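Local coordinates for protein uracil-DNA glycosylase (Sulfolobus tokodaii str. 7, PDB 4ZBY) that belongs to the uracil-DNA glycosylase superfamily and holds an iron-sulfur cluster and a molecule of uracil in an alpha/beta fold built round a mixed sheet, at residues A[35-40]-A[69-74]; A[41-46]-A[92-97]; A[60-65]-A[167-172]; A[127-132]-A[148-153]. One frame throughout, in Å; residues are numbered along the deposited sequence. Where two conformers were deposited one is given.

Contact 1 of 4, residues A[35-40]-A[69-74]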
loop_
_atom_site.group_PDB
_atom_site.type_symbol
_atom_site.label_atom_id
_atom_site.label_comp_id
_atom_site.label_asym_id
_atom_site.label_seq_id
_atom_site.Cartn_x
_atom_site.Cartn_y
_atom_site.Cartn_z
ATOM N N ALA A 35 13.114 3.593 0.781
ATOM C CA ALA A 35 12.192 3.742 1.918
ATOM C C ALA A 35 12.283 2.583 2.905
ATOM O O ALA A 35 12.313 1.410 2.526
ATOM C CB ALA A 35 10.741 3.874 1.431
ATOM N N GLU A 36 12.317 2.921 4.182
ATOM C CA GLU A 36 12.163 1.862 5.190
ATOM C C GLU A 36 10.720 1.433 5.361
ATOM O O GLU A 36 10.466 0.304 5.796
ATOM C CB GLU A 36 12.726 2.316 6.518
ATOM C CG GLU A 36 14.240 2.363 6.460
ATOM C CD GLU A 36 14.861 2.721 7.788
ATOM O OE1 GLU A 36 14.107 3.006 8.736
ATOM O OE2 GLU A 36 16.103 2.696 7.875
ATOM N N ILE A 37 9.776 2.324 5.071
ATOM C CA ILE A 37 8.351 1.973 5.182
ATOM C C ILE A 37 7.647 2.101 3.842
ATOM O O ILE A 37 7.694 3.130 3.170
ATOM C CB ILE A 37 7.614 2.852 6.206
ATOM C CG1 ILE A 37 8.393 2.906 7.526
ATOM C CG2 ILE A 37 6.161 2.357 6.370
ATOM C CD1 ILE A 37 7.766 3.796 8.619
ATOM N N MET A 38 6.970 1.036 3.464
ATOM C CA MET A 38 6.241 1.006 2.213
ATOM C C MET A 38 4.763 0.859 2.582
ATOM O O MET A 38 4.416 0.021 3.421
ATOM C CB MET A 38 6.763 -0.154 1.347
ATOM C CG MET A 38 6.105 -0.341 0.016
ATOM S SD MET A 38 7.059 -1.627 -0.883
ATOM C CE MET A 38 6.059 -1.629 -2.349
ATOM N N PHE A 39 3.903 1.700 2.011
ATOM C CA PHE A 39 2.444 1.630 2.248
ATOM C C PHE A 39 1.783 1.070 1.016
ATOM O O PHE A 39 2.065 1.512 -0.095
ATOM C CB PHE A 39 1.873 3.027 2.552
ATOM C CG PHE A 39 2.418 3.617 3.812
ATOM C CD1 PHE A 39 1.755 3.425 5.018
ATOM C CD2 PHE A 39 3.621 4.283 3.796
ATOM C CE1 PHE A 39 2.276 3.931 6.200
ATOM C CE2 PHE A 39 4.163 4.802 4.974
ATOM C CZ PHE A 39 3.483 4.624 6.169
ATOM N N VAL A 40 0.899 0.108 1.204
ATOM C CA VAL A 40 0.199 -0.477 0.053
ATOM C C VAL A 40 -1.290 -0.442 0.274
ATOM O O VAL A 40 -1.794 -1.071 1.205
ATOM C CB VAL A 40 0.627 -1.949 -0.192
ATOM C CG1 VAL A 40 0.008 -2.491 -1.487
ATOM C CG2 VAL A 40 2.150 -2.064 -0.236
ATOM N N GLU A 69 2.262 13.247 11.364
ATOM C CA GLU A 69 2.101 13.572 12.773
ATOM C C GLU A 69 2.450 12.419 13.701
ATOM O O GLU A 69 2.932 12.645 14.807
ATOM C CB GLU A 69 0.668 14.028 13.041
ATOM C CG GLU A 69 0.313 15.261 12.249
ATOM C CD GLU A 69 -1.034 15.812 12.628
ATOM O OE1 GLU A 69 -1.726 15.170 13.446
ATOM O OE2 GLU A 69 -1.397 16.884 12.105
ATOM N N ILE A 70 2.202 11.188 13.256
ATOM C CA ILE A 70 2.409 10.042 14.118
ATOM C C ILE A 70 3.730 9.326 13.817
ATOM O O ILE A 70 4.441 8.967 14.753
ATOM C CB ILE A 70 1.214 9.074 14.030
ATOM C CG1 ILE A 70 -0.045 9.820 14.469
ATOM C CG2 ILE A 70 1.417 7.860 14.956
ATOM C CD1 ILE A 70 -1.302 9.021 14.318
ATOM N N LEU A 71 4.088 9.171 12.544
ATOM C CA LEU A 71 5.369 8.540 12.205
ATOM C C LEU A 71 6.520 9.527 12.134
ATOM O O LEU A 71 7.696 9.150 12.245
ATOM C CB LEU A 71 5.287 7.802 10.866
ATOM C CG LEU A 71 4.174 6.755 10.718
ATOM C CD1 LEU A 71 4.392 6.047 9.387
ATOM C CD2 LEU A 71 4.148 5.761 11.870
ATOM N N GLY A 72 6.196 10.794 11.926
ATOM C CA GLY A 72 7.211 11.819 11.828
ATOM C C GLY A 72 7.916 11.809 10.487
ATOM O O GLY A 72 9.113 12.084 10.422
ATOM N N LEU A 73 7.184 11.474 9.422
ATOM C CA LEU A 73 7.781 11.376 8.079
ATOM C C LEU A 73 7.027 12.171 7.022
ATOM O O LEU A 73 5.811 12.332 7.103
ATOM C CB LEU A 73 7.851 9.925 7.625
ATOM C CG LEU A 73 8.705 8.968 8.467
ATOM C CD1 LEU A 73 8.315 7.559 8.119
ATOM C CD2 LEU A 73 10.192 9.208 8.228
ATOM N N GLU A 74 7.764 12.664 6.021
ATOM C CA GLU A 74 7.157 13.248 4.838
ATOM C C GLU A 74 6.865 12.148 3.827
ATOM O O GLU A 74 7.477 11.071 3.860
ATOM C CB GLU A 74 8.077 14.297 4.194
ATOM C CG GLU A 74 8.489 15.429 5.094
ATOM C CD GLU A 74 7.318 16.103 5.776
ATOM O OE1 GLU A 74 6.304 16.391 5.110
ATOM O OE2 GLU A 74 7.418 16.342 6.997
#
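Leu71 CD1 is the methyl on which the tight half of this contact turns: it lies 3.6 Å from Phe39 CZ and 4.1 Å from Ile37 CD1. It reaches the phenyl ring in the ring plane, at the outer edge, so the pair is methyl against aromatic rim and not methyl over face, the two side chains coming at each other from opposite directions. Ile37 runs obliquely past the same leucine. With its CG1 anti to the carbonyl carbon (chi1 -49°) and the chain extended beyond (chi2 178°), CD1 is carried out to where it meets both leucines. Both strand residues and Leu71 are buried, and Val119 of strand 117-121 also touches Ile37 and Phe39. This is one of the two helix-sheet interfaces of an alpha/beta/alpha sandwich: strand 37-41, an interior strand, sends Ile37 and Phe39 to helix 58-71, while Met38 on the reverse face packs against Leu106 and Ile110 of helix 96-113. The helix side is closed further by Phe182 of helix 172-190, which also touches Leu71. Toward solvent the packing thins. Leu73, only partly buried, makes a single methyl contact, its CD1 3.8 Å from Ile37 CD1, and leans on Val78 besides. Gly72, with positive phi, turns the chain where the helix gives out and is exposed, as is Glu74, whose carboxylate pairs with Lys68 outside the apolar patch.

Contact 2 of 4, residues A[41-46]-A[92-97]. With URA (uracil), chain C.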
loop_
_atom_site.group_PDB
_atom_site.type_symbol
_atom_site.label_atom_id
_atom_site.label_comp_id
_atom_site.label_asym_id
_atom_site.label_seq_id
_atom_site.Cartn_x
_atom_site.Cartn_y
_atom_site.Cartn_z
ATOM N N GLY A 41 -1.993 0.289 -0.588
ATOM C CA GLY A 41 -3.447 0.298 -0.546
ATOM C C GLY A 41 -4.085 -0.644 -1.546
ATOM O O GLY A 41 -3.459 -1.551 -2.085
ATOM N N GLU A 42 -5.375 -0.423 -1.778
ATOM C CA GLU A 42 -6.179 -1.265 -2.662
ATOM C C GLU A 42 -6.024 -0.890 -4.146
ATOM O O GLU A 42 -5.479 -1.658 -4.954
ATOM C CB GLU A 42 -7.653 -1.166 -2.256
ATOM C CG GLU A 42 -8.598 -1.937 -3.183
ATOM C CD GLU A 42 -10.064 -1.736 -2.833
ATOM O OE1 GLU A 42 -10.363 -1.087 -1.798
ATOM O OE2 GLU A 42 -10.916 -2.231 -3.604
ATOM N N ALA A 43 -6.534 0.283 -4.490
ATOM C CA ALA A 43 -6.514 0.771 -5.868
ATOM C C ALA A 43 -6.778 2.265 -5.846
ATOM O O ALA A 43 -7.353 2.789 -4.872
ATOM C CB ALA A 43 -7.560 0.022 -6.737
ATOM N N PRO A 44 -6.380 2.960 -6.914
ATOM C CA PRO A 44 -6.662 4.390 -7.038
ATOM C C PRO A 44 -8.139 4.710 -6.944
ATOM O O PRO A 44 -8.982 3.975 -7.474
ATOM C CB PRO A 44 -6.161 4.736 -8.455
ATOM C CG PRO A 44 -5.223 3.682 -8.811
ATOM C CD PRO A 44 -5.577 2.447 -8.041
ATOM N N GLY A 45 -8.461 5.828 -6.305
ATOM C CA GLY A 45 -9.795 6.364 -6.449
ATOM C C GLY A 45 -9.848 7.458 -7.501
ATOM O O GLY A 45 -8.973 7.567 -8.364
ATOM N N GLU A 46 -10.888 8.283 -7.418
ATOM C CA GLU A 46 -11.137 9.303 -8.423
ATOM C C GLU A 46 -10.011 10.335 -8.530
ATOM O O GLU A 46 -9.576 10.677 -9.636
ATOM C CB GLU A 46 -12.468 10.020 -8.115
ATOM C CG GLU A 46 -12.865 11.055 -9.136
ATOM C CD GLU A 46 -14.199 11.717 -8.812
ATOM O OE1 GLU A 46 -14.776 11.425 -7.745
ATOM O OE2 GLU A 46 -14.666 12.531 -9.636
ATOM N N ARG A 92 -16.186 0.303 -7.658
ATOM C CA ARG A 92 -16.033 -1.105 -7.249
ATOM C C ARG A 92 -14.606 -1.470 -6.841
ATOM O O ARG A 92 -13.624 -0.735 -7.092
ATOM C CB ARG A 92 -16.517 -2.071 -8.346
ATOM C CG ARG A 92 -15.551 -2.271 -9.538
ATOM C CD ARG A 92 -15.915 -3.595 -10.226
ATOM N NE ARG A 92 -15.381 -3.715 -11.589
ATOM C CZ ARG A 92 -14.108 -3.990 -11.866
ATOM N NH1 ARG A 92 -13.209 -4.133 -10.889
ATOM N NH2 ARG A 92 -13.731 -4.088 -13.134
ATOM N N ASP A 93 -14.481 -2.619 -6.181
ATOM C CA ASP A 93 -13.155 -3.163 -5.881
ATOM C C ASP A 93 -12.596 -3.899 -7.098
ATOM O O ASP A 93 -13.359 -4.367 -7.926
ATOM C CB ASP A 93 -13.232 -4.123 -4.684
ATOM C CG ASP A 93 -13.952 -3.511 -3.495
ATOM O OD1 ASP A 93 -13.434 -2.523 -2.942
ATOM O OD2 ASP A 93 -15.030 -4.012 -3.116
ATOM N N PRO A 94 -11.256 -4.055 -7.176
ATOM C CA PRO A 94 -10.617 -4.822 -8.254
ATOM C C PRO A 94 -11.158 -6.233 -8.333
ATOM O O PRO A 94 -11.465 -6.807 -7.294
ATOM C CB PRO A 94 -9.138 -4.855 -7.848
ATOM C CG PRO A 94 -8.955 -3.628 -7.057
ATOM C CD PRO A 94 -10.269 -3.381 -6.328
ATOM N N GLU A 95 -11.296 -6.773 -9.538
ATOM C CA GLU A 95 -11.623 -8.191 -9.691
ATOM C C GLU A 95 -10.399 -9.003 -9.319
ATOM O O GLU A 95 -9.306 -8.454 -9.207
ATOM C CB GLU A 95 -12.022 -8.542 -11.122
ATOM C CG GLU A 95 -12.923 -7.571 -11.816
ATOM C CD GLU A 95 -14.360 -7.856 -11.562
ATOM O OE1 GLU A 95 -14.974 -8.584 -12.369
ATOM O OE2 GLU A 95 -14.874 -7.355 -10.543
ATOM N N GLU A 96 -10.565 -10.313 -9.146
ATOM C CA GLU A 96 -9.405 -11.142 -8.848
ATOM C C GLU A 96 -8.472 -11.191 -10.058
ATOM O O GLU A 96 -7.257 -11.154 -9.883
ATOM C CB GLU A 96 -9.817 -12.557 -8.415
ATOM C CG GLU A 96 -10.361 -12.655 -6.979
ATOM C CD GLU A 96 -9.414 -12.097 -5.911
ATOM O OE1 GLU A 96 -8.175 -12.221 -6.048
ATOM O OE2 GLU A 96 -9.915 -11.523 -4.922
ATOM N N ASP A 97 -9.029 -11.237 -11.267
ATOM C CA ASP A 97 -8.193 -11.281 -12.462
ATOM C C ASP A 97 -7.417 -9.972 -12.630
ATOM O O ASP A 97 -6.366 -9.942 -13.276
ATOM C CB ASP A 97 -9.024 -11.579 -13.714
ATOM C CG ASP A 97 -9.814 -10.376 -14.207
ATOM O OD1 ASP A 97 -10.571 -9.795 -13.414
ATOM O OD2 ASP A 97 -9.688 -10.010 -15.398
HETATM N N1 URA C . -7.525 4.214 -1.888
HETATM C C2 URA C . -6.486 3.365 -2.051
HETATM O O2 URA C . -6.545 2.181 -1.772
HETATM N N3 URA C . -5.431 3.846 -2.719
HETATM C C4 URA C . -5.306 5.086 -3.235
HETATM O O4 URA C . -4.254 5.414 -3.758
HETATM C C5 URA C . -6.404 5.948 -3.037
HETATM C C6 URA C . -7.490 5.504 -2.360
HETATM O O HOH W 1 -11.341 0.063 -5.721
#
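Glu42 and Asp93 bring two acidic side chains together, Glu42 OE2 lying 2.6 Å from Asp93 OD1. The side chains cross at about a right angle, with their carboxylate planes turned 32° apart. Glu42 gets there on a straight chain, CG anti to the backbone N (chi1 176°) and extended beyond. A water joins the polar group: it donates to Arg92 O at 2.8 Å and, weakly, to Glu42 OE2 at 3.2 Å. Van der Waals contact is made through Pro94. Its CD presses to 3.0 Å from Glu42 OE2, a close C-H to oxygen approach, and its CG rests 3.9 Å from Ala43 CB. Residues 92-95 are also braced internally, since Arg92 NH1 donates to Asp93 O at 3.0 Å; the oxygen lies in the guanidinium plane, although the donor stands above the carbonyl plane. Backbone of 41-46 meets the bound uracil: Glu42 N donates to O2 of uracil at 2.9 Å, and Ala43 N adds a weak bond to the same oxygen. Asn82, His164 and Phe55 supply further bonds to the uracil. Glu42 thus meets the ligand with its amide and residues 93-94 with its side chain. The pocket loop 41-46 leaves the end of strand 37-41 for helix 46-51, residues 92-97 lead into helix 96-113, and His124 of helix 123-133 touches both Glu42 and Asp93.

Contact 3 of 4, residues A[60-65]-A[167-172]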
loop_
_atom_site.group_PDB
_atom_site.type_symbol
_atom_site.label_atom_id
_atom_site.label_comp_id
_atom_site.label_asym_id
_atom_site.label_seq_id
_atom_site.Cartn_x
_atom_site.Cartn_y
_atom_site.Cartn_z
ATOM N N GLY A 60 -6.498 9.805 1.302
ATOM C CA GLY A 60 -5.077 10.039 1.184
ATOM C C GLY A 60 -4.531 11.176 2.037
ATOM O O GLY A 60 -3.401 11.083 2.552
ATOM N N LYS A 61 -5.294 12.258 2.152
ATOM C CA LYS A 61 -4.898 13.390 2.989
ATOM C C LYS A 61 -4.819 12.956 4.456
ATOM O O LYS A 61 -3.927 13.393 5.193
ATOM C CB LYS A 61 -5.858 14.562 2.808
ATOM C CG LYS A 61 -5.756 15.174 1.389
ATOM C CD LYS A 61 -6.876 16.168 1.097
ATOM C CE LYS A 61 -6.815 16.654 -0.350
ATOM N NZ LYS A 61 -7.819 17.739 -0.592
ATOM N N LEU A 62 -5.716 12.063 4.862
ATOM C CA LEU A 62 -5.671 11.533 6.226
ATOM C C LEU A 62 -4.420 10.674 6.389
ATOM O O LEU A 62 -3.726 10.763 7.399
ATOM C CB LEU A 62 -6.920 10.730 6.544
ATOM C CG LEU A 62 -6.939 10.032 7.902
ATOM C CD1 LEU A 62 -6.614 11.003 9.016
ATOM C CD2 LEU A 62 -8.325 9.455 8.096
ATOM N N LEU A 63 -4.138 9.838 5.393
ATOM C CA LEU A 63 -2.932 9.035 5.433
ATOM C C LEU A 63 -1.699 9.924 5.571
ATOM O O LEU A 63 -0.852 9.676 6.422
ATOM C CB LEU A 63 -2.800 8.165 4.182
ATOM C CG LEU A 63 -1.499 7.368 4.105
ATOM C CD1 LEU A 63 -1.393 6.346 5.232
ATOM C CD2 LEU A 63 -1.356 6.652 2.782
ATOM N N THR A 64 -1.601 10.963 4.742
ATOM C CA THR A 64 -0.462 11.858 4.830
ATOM C C THR A 64 -0.316 12.480 6.220
ATOM O O THR A 64 0.794 12.557 6.777
ATOM C CB THR A 64 -0.581 12.959 3.749
ATOM O OG1 THR A 64 -0.688 12.316 2.485
ATOM C CG2 THR A 64 0.643 13.857 3.774
ATOM N N GLN A 65 -1.439 12.876 6.810
ATOM C CA GLN A 65 -1.426 13.485 8.130
ATOM C C GLN A 65 -0.918 12.496 9.178
ATOM O O GLN A 65 -0.125 12.869 10.034
ATOM C CB GLN A 65 -2.817 14.007 8.516
ATOM C CG GLN A 65 -2.847 14.655 9.893
ATOM C CD GLN A 65 -4.243 15.098 10.306
ATOM O OE1 GLN A 65 -5.231 14.819 9.621
ATOM N NE2 GLN A 65 -4.328 15.789 11.431
ATOM N N ALA A 167 -11.789 4.205 5.750
ATOM C CA ALA A 167 -12.728 3.712 6.760
ATOM C C ALA A 167 -12.727 4.587 8.005
ATOM O O ALA A 167 -13.639 4.508 8.830
ATOM C CB ALA A 167 -12.404 2.260 7.139
ATOM N N ALA A 168 -11.703 5.422 8.131
ATOM C CA ALA A 168 -11.534 6.254 9.314
ATOM C C ALA A 168 -12.032 7.680 9.109
ATOM O O ALA A 168 -12.095 8.469 10.047
ATOM C CB ALA A 168 -10.083 6.271 9.724
ATOM N N LEU A 169 -12.393 8.009 7.881
ATOM C CA LEU A 169 -12.838 9.362 7.569
ATOM C C LEU A 169 -14.058 9.813 8.367
ATOM O O LEU A 169 -14.106 10.943 8.836
ATOM C CB LEU A 169 -13.140 9.472 6.078
ATOM C CG LEU A 169 -11.929 9.503 5.148
ATOM C CD1 LEU A 169 -12.416 9.413 3.706
ATOM C CD2 LEU A 169 -11.129 10.780 5.370
ATOM N N TYR A 170 -15.043 8.938 8.526
ATOM C CA TYR A 170 -16.286 9.340 9.178
ATOM C C TYR A 170 -16.621 8.440 10.358
ATOM O O TYR A 170 -17.779 8.238 10.685
ATOM C CB TYR A 170 -17.434 9.349 8.159
ATOM C CG TYR A 170 -17.043 10.007 6.855
ATOM C CD1 TYR A 170 -16.995 11.392 6.738
ATOM C CD2 TYR A 170 -16.703 9.245 5.750
ATOM C CE1 TYR A 170 -16.623 12.001 5.545
ATOM C CE2 TYR A 170 -16.329 9.837 4.557
ATOM C CZ TYR A 170 -16.289 11.214 4.458
ATOM O OH TYR A 170 -15.902 11.793 3.263
ATOM N N ASN A 171 -15.587 7.925 11.009
ATOM C CA ASN A 171 -15.748 7.005 12.128
ATOM C C ASN A 171 -14.679 7.293 13.166
ATOM O O ASN A 171 -13.562 6.769 13.067
ATOM C CB ASN A 171 -15.648 5.562 11.629
ATOM C CG ASN A 171 -15.967 4.546 12.697
ATOM O OD1 ASN A 171 -15.779 4.789 13.888
ATOM N ND2 ASN A 171 -16.444 3.384 12.271
ATOM N N PRO A 172 -15.000 8.148 14.145
ATOM C CA PRO A 172 -14.030 8.600 15.149
ATOM C C PRO A 172 -13.347 7.450 15.881
ATOM O O PRO A 172 -12.139 7.507 16.149
ATOM C CB PRO A 172 -14.881 9.432 16.100
ATOM C CG PRO A 172 -15.978 9.951 15.234
ATOM C CD PRO A 172 -16.299 8.827 14.299
#
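Leu62 gives up the most surface here, and a single methyl makes both of its contacts with 167-172: CD2 lies 4.0 Å from Ala168 CB and 4.1 Å from Leu169 CD2. The leucine points from helix 58-71 toward this loop segment. Its CG stands anti to the backbone N (chi1 175°), which carries the branched end away from the helix axis and lets CD2 reach both partners. Leu169 comes next. Its CB does not aim at the helix, but the branch beyond it bends that way, so that it slides past Leu62 in the opposite direction, the two touching through their CD2 methyls alone. Behind it, Leu169 CB sits over the rim of one face of the Tyr170 ring, 3.5 Å above the plane. Ala168 is the third member; it is buried, with CB directed at the helix, and its methyl meets Leu62 CD2. The loop continues into helix 172-190, where Asn171 is the N-cap and its OD1 accepts from Leu174 N. Arg175 in the first turn of that helix touches Leu62, Gln65 and Ala168, covering the same seam. The contact between 60-65 and 167-172 therefore rests on the burial of three aliphatic side chains, with no hydrogen bond or charge pair between the two segments to fix its geometry, and this is plain packing of a helix against a connecting loop.

Contact 4 of 4, residues A[127-132]-A[148-153]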
loop_
_atom_site.group_PDB
_atom_site.type_symbol
_atom_site.label_atom_id
_atom_site.label_comp_id
_atom_site.label_asym_id
_atom_site.label_seq_id
_atom_site.Cartn_x
_atom_site.Cartn_y
_atom_site.Cartn_z
ATOM N N LYS A 127 -4.695 -9.089 2.325
ATOM C CA LYS A 127 -4.902 -10.430 1.810
ATOM C C LYS A 127 -3.862 -10.811 0.754
ATOM O O LYS A 127 -3.365 -11.952 0.756
ATOM C CB LYS A 127 -6.323 -10.553 1.239
ATOM C CG LYS A 127 -6.689 -11.933 0.727
ATOM C CD LYS A 127 -8.152 -11.941 0.283
ATOM C CE LYS A 127 -8.713 -13.355 0.199
ATOM N NZ LYS A 127 -7.992 -14.152 -0.827
ATOM N N TYR A 128 -3.518 -9.873 -0.128
ATOM C CA TYR A 128 -2.538 -10.150 -1.173
ATOM C C TYR A 128 -1.166 -10.467 -0.565
ATOM O O TYR A 128 -0.544 -11.488 -0.880
ATOM C CB TYR A 128 -2.390 -8.961 -2.168
ATOM C CG TYR A 128 -1.302 -9.309 -3.154
ATOM C CD1 TYR A 128 -0.023 -8.786 -3.037
ATOM C CD2 TYR A 128 -1.533 -10.262 -4.139
ATOM C CE1 TYR A 128 0.994 -9.190 -3.902
ATOM C CE2 TYR A 128 -0.534 -10.662 -4.999
ATOM C CZ TYR A 128 0.727 -10.125 -4.877
ATOM O OH TYR A 128 1.701 -10.538 -5.759
ATOM N N ILE A 129 -0.695 -9.584 0.305
ATOM C CA ILE A 129 0.641 -9.755 0.879
ATOM C C ILE A 129 0.666 -11.005 1.761
ATOM O O ILE A 129 1.631 -11.758 1.713
ATOM C CB ILE A 129 1.106 -8.508 1.683
ATOM C CG1 ILE A 129 1.336 -7.319 0.735
ATOM C CG2 ILE A 129 2.376 -8.835 2.501
ATOM C CD1 ILE A 129 2.427 -7.525 -0.309
ATOM N N PHE A 130 -0.409 -11.266 2.514
ATOM C CA PHE A 130 -0.469 -12.505 3.301
ATOM C C PHE A 130 -0.346 -13.732 2.413
ATOM O O PHE A 130 0.233 -14.744 2.826
ATOM C CB PHE A 130 -1.763 -12.580 4.122
ATOM C CG PHE A 130 -1.656 -11.935 5.472
ATOM C CD1 PHE A 130 -2.296 -12.491 6.568
ATOM C CD2 PHE A 130 -0.900 -10.785 5.651
ATOM C CE1 PHE A 130 -2.190 -11.890 7.823
ATOM C CE2 PHE A 130 -0.787 -10.180 6.890
ATOM C CZ PHE A 130 -1.422 -10.738 7.982
ATOM N N SER A 131 -0.880 -13.655 1.192
ATOM C CA SER A 131 -0.783 -14.789 0.278
ATOM C C SER A 131 0.657 -15.013 -0.193
ATOM O O SER A 131 1.093 -16.164 -0.309
ATOM C CB SER A 131 -1.738 -14.628 -0.926
ATOM O OG SER A 131 -1.258 -13.672 -1.878
ATOM N N LYS A 132 1.400 -13.933 -0.407
ATOM C CA LYS A 132 2.817 -14.034 -0.752
ATOM C C LYS A 132 3.643 -14.561 0.427
ATOM O O LYS A 132 4.615 -15.287 0.233
ATOM C CB LYS A 132 3.369 -12.679 -1.206
ATOM C CG LYS A 132 2.777 -12.148 -2.496
ATOM C CD LYS A 132 3.082 -13.067 -3.682
ATOM C CE LYS A 132 1.809 -13.663 -4.261
ATOM N NZ LYS A 132 1.944 -14.007 -5.713
ATOM N N TYR A 148 3.742 -9.022 11.515
ATOM C CA TYR A 148 3.935 -10.372 10.993
ATOM C C TYR A 148 5.293 -10.401 10.301
ATOM O O TYR A 148 5.590 -9.546 9.471
ATOM C CB TYR A 148 2.808 -10.741 10.026
ATOM C CG TYR A 148 1.439 -10.736 10.665
ATOM C CD1 TYR A 148 0.708 -9.558 10.795
ATOM C CD2 TYR A 148 0.864 -11.915 11.126
ATOM C CE1 TYR A 148 -0.538 -9.547 11.381
ATOM C CE2 TYR A 148 -0.397 -11.917 11.713
ATOM C CZ TYR A 148 -1.089 -10.729 11.845
ATOM O OH TYR A 148 -2.341 -10.748 12.429
ATOM N N VAL A 149 6.142 -11.354 10.654
ATOM C CA VAL A 149 7.465 -11.361 10.043
ATOM C C VAL A 149 7.451 -12.126 8.718
ATOM O O VAL A 149 7.033 -13.294 8.652
ATOM C CB VAL A 149 8.509 -11.970 10.979
ATOM C CG1 VAL A 149 9.846 -12.105 10.262
ATOM C CG2 VAL A 149 8.645 -11.106 12.220
ATOM N N TRP A 150 7.895 -11.457 7.663
ATOM C CA TRP A 150 8.000 -12.064 6.352
ATOM C C TRP A 150 9.472 -12.297 6.042
ATOM O O TRP A 150 10.209 -11.357 5.766
ATOM C CB TRP A 150 7.348 -11.166 5.314
ATOM C CG TRP A 150 7.275 -11.692 3.902
ATOM C CD1 TRP A 150 7.548 -12.959 3.459
ATOM C CD2 TRP A 150 6.917 -10.931 2.744
ATOM N NE1 TRP A 150 7.376 -13.026 2.090
ATOM C CE2 TRP A 150 6.984 -11.796 1.632
ATOM C CE3 TRP A 150 6.528 -9.606 2.546
ATOM C CZ2 TRP A 150 6.671 -11.371 0.339
ATOM C CZ3 TRP A 150 6.236 -9.178 1.258
ATOM C CH2 TRP A 150 6.319 -10.057 0.170
ATOM N N LYS A 151 9.915 -13.544 6.114
ATOM C CA LYS A 151 11.268 -13.843 5.669
ATOM C C LYS A 151 11.287 -13.761 4.152
ATOM O O LYS A 151 10.595 -14.516 3.464
ATOM C CB LYS A 151 11.732 -15.209 6.174
ATOM C CG LYS A 151 12.231 -15.154 7.585
ATOM C CD LYS A 151 13.707 -14.785 7.610
ATOM C CE LYS A 151 14.303 -15.030 8.990
ATOM N NZ LYS A 151 15.797 -15.016 8.985
ATOM N N TYR A 152 12.046 -12.813 3.618
ATOM C CA TYR A 152 12.035 -12.588 2.180
ATOM C C TYR A 152 13.429 -12.290 1.666
ATOM O O TYR A 152 14.043 -11.310 2.074
ATOM C CB TYR A 152 11.094 -11.440 1.804
ATOM C CG TYR A 152 10.736 -11.457 0.338
ATOM C CD1 TYR A 152 10.389 -12.650 -0.286
ATOM C CD2 TYR A 152 10.754 -10.298 -0.427
ATOM C CE1 TYR A 152 10.065 -12.687 -1.619
ATOM C CE2 TYR A 152 10.441 -10.330 -1.771
ATOM C CZ TYR A 152 10.094 -11.537 -2.360
ATOM O OH TYR A 152 9.768 -11.597 -3.689
ATOM N N LYS A 153 13.896 -13.132 0.748
ATOM C CA LYS A 153 15.264 -13.070 0.215
ATOM C C LYS A 153 16.231 -13.069 1.383
ATOM O O LYS A 153 16.114 -13.902 2.289
ATOM C CB LYS A 153 15.462 -11.833 -0.686
ATOM C CG LYS A 153 14.497 -11.789 -1.863
ATOM C CD LYS A 153 14.771 -10.626 -2.815
ATOM C CE LYS A 153 13.786 -10.631 -3.978
ATOM N NZ LYS A 153 13.784 -11.940 -4.694
HETATM O O HOH W 2 7.203 -14.940 -0.445
#
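Phe130 drives the edge of its ring into the face of Tyr148, a T-shaped pair with ring centroids 4.9 Å apart and planes at 65°. Phe130 CZ stands over the middle of the tyrosine ring and comes to 3.7 Å from Tyr148 CE1. Phe130 leaves its backbone pointing away from the strand, yet the ring end returns to it, whereas Tyr148 is directed at the helix from the start. The tyrosine hydroxyl is engaged beyond this pair, with the carbonyl of Val143. Trp150 makes the second half of the contact. With CG anti to the backbone N (chi1 -176°), its indole reaches across to the helix and brings its six-membered ring up to two residues: CZ2 is 3.9 Å from Lys132 CB, and CZ3 is 4.1 Å from Ile129 CG2. Both approach obliquely, and Ile129 crosses the tryptophan at about a right angle. Lys132 adds only the root of its chain, since the ammonium end bends off to solvent. A water in the indole plane accepts from Trp150 NE1 at 3.2 Å and donates to Lys132 O at 2.7 Å, bridging ring and helix backbone. Helix 123-133 thus packs on strand 148-152, an outermost strand of the mixed sheet, the local axes inclined at 51° and 10.3 Å apart at closest approach; strand 155-162 runs antiparallel beside it and touches Ile129 through Val159, while Ile110 of helix 96-113 lies against Ile129 too.

How the contacts relate
All four contacts belong to one alpha/beta fold. Contacts 1 and 3 share helix 58-71, their centres 15 Å apart, and they touch where Phe39 CD1 packs 4.3 Å from Leu63 CD1. Contact 2 begins in the residues directly following those of contact 1, as strand 37-41 passes into the uracil pocket; their centres are 22 Å apart, on opposite sides of the chain's centre. Contact 4 reaches the same sheet as contact 1 but at its outermost strand; its centre is 26 Å from that of contact 3. Along the chain contacts 1, 2 and 3 interlock, while contact 4 is nested inside the loop closed by contact 3. Sheet, flanking helices and ligand loop are thereby joined across sequence.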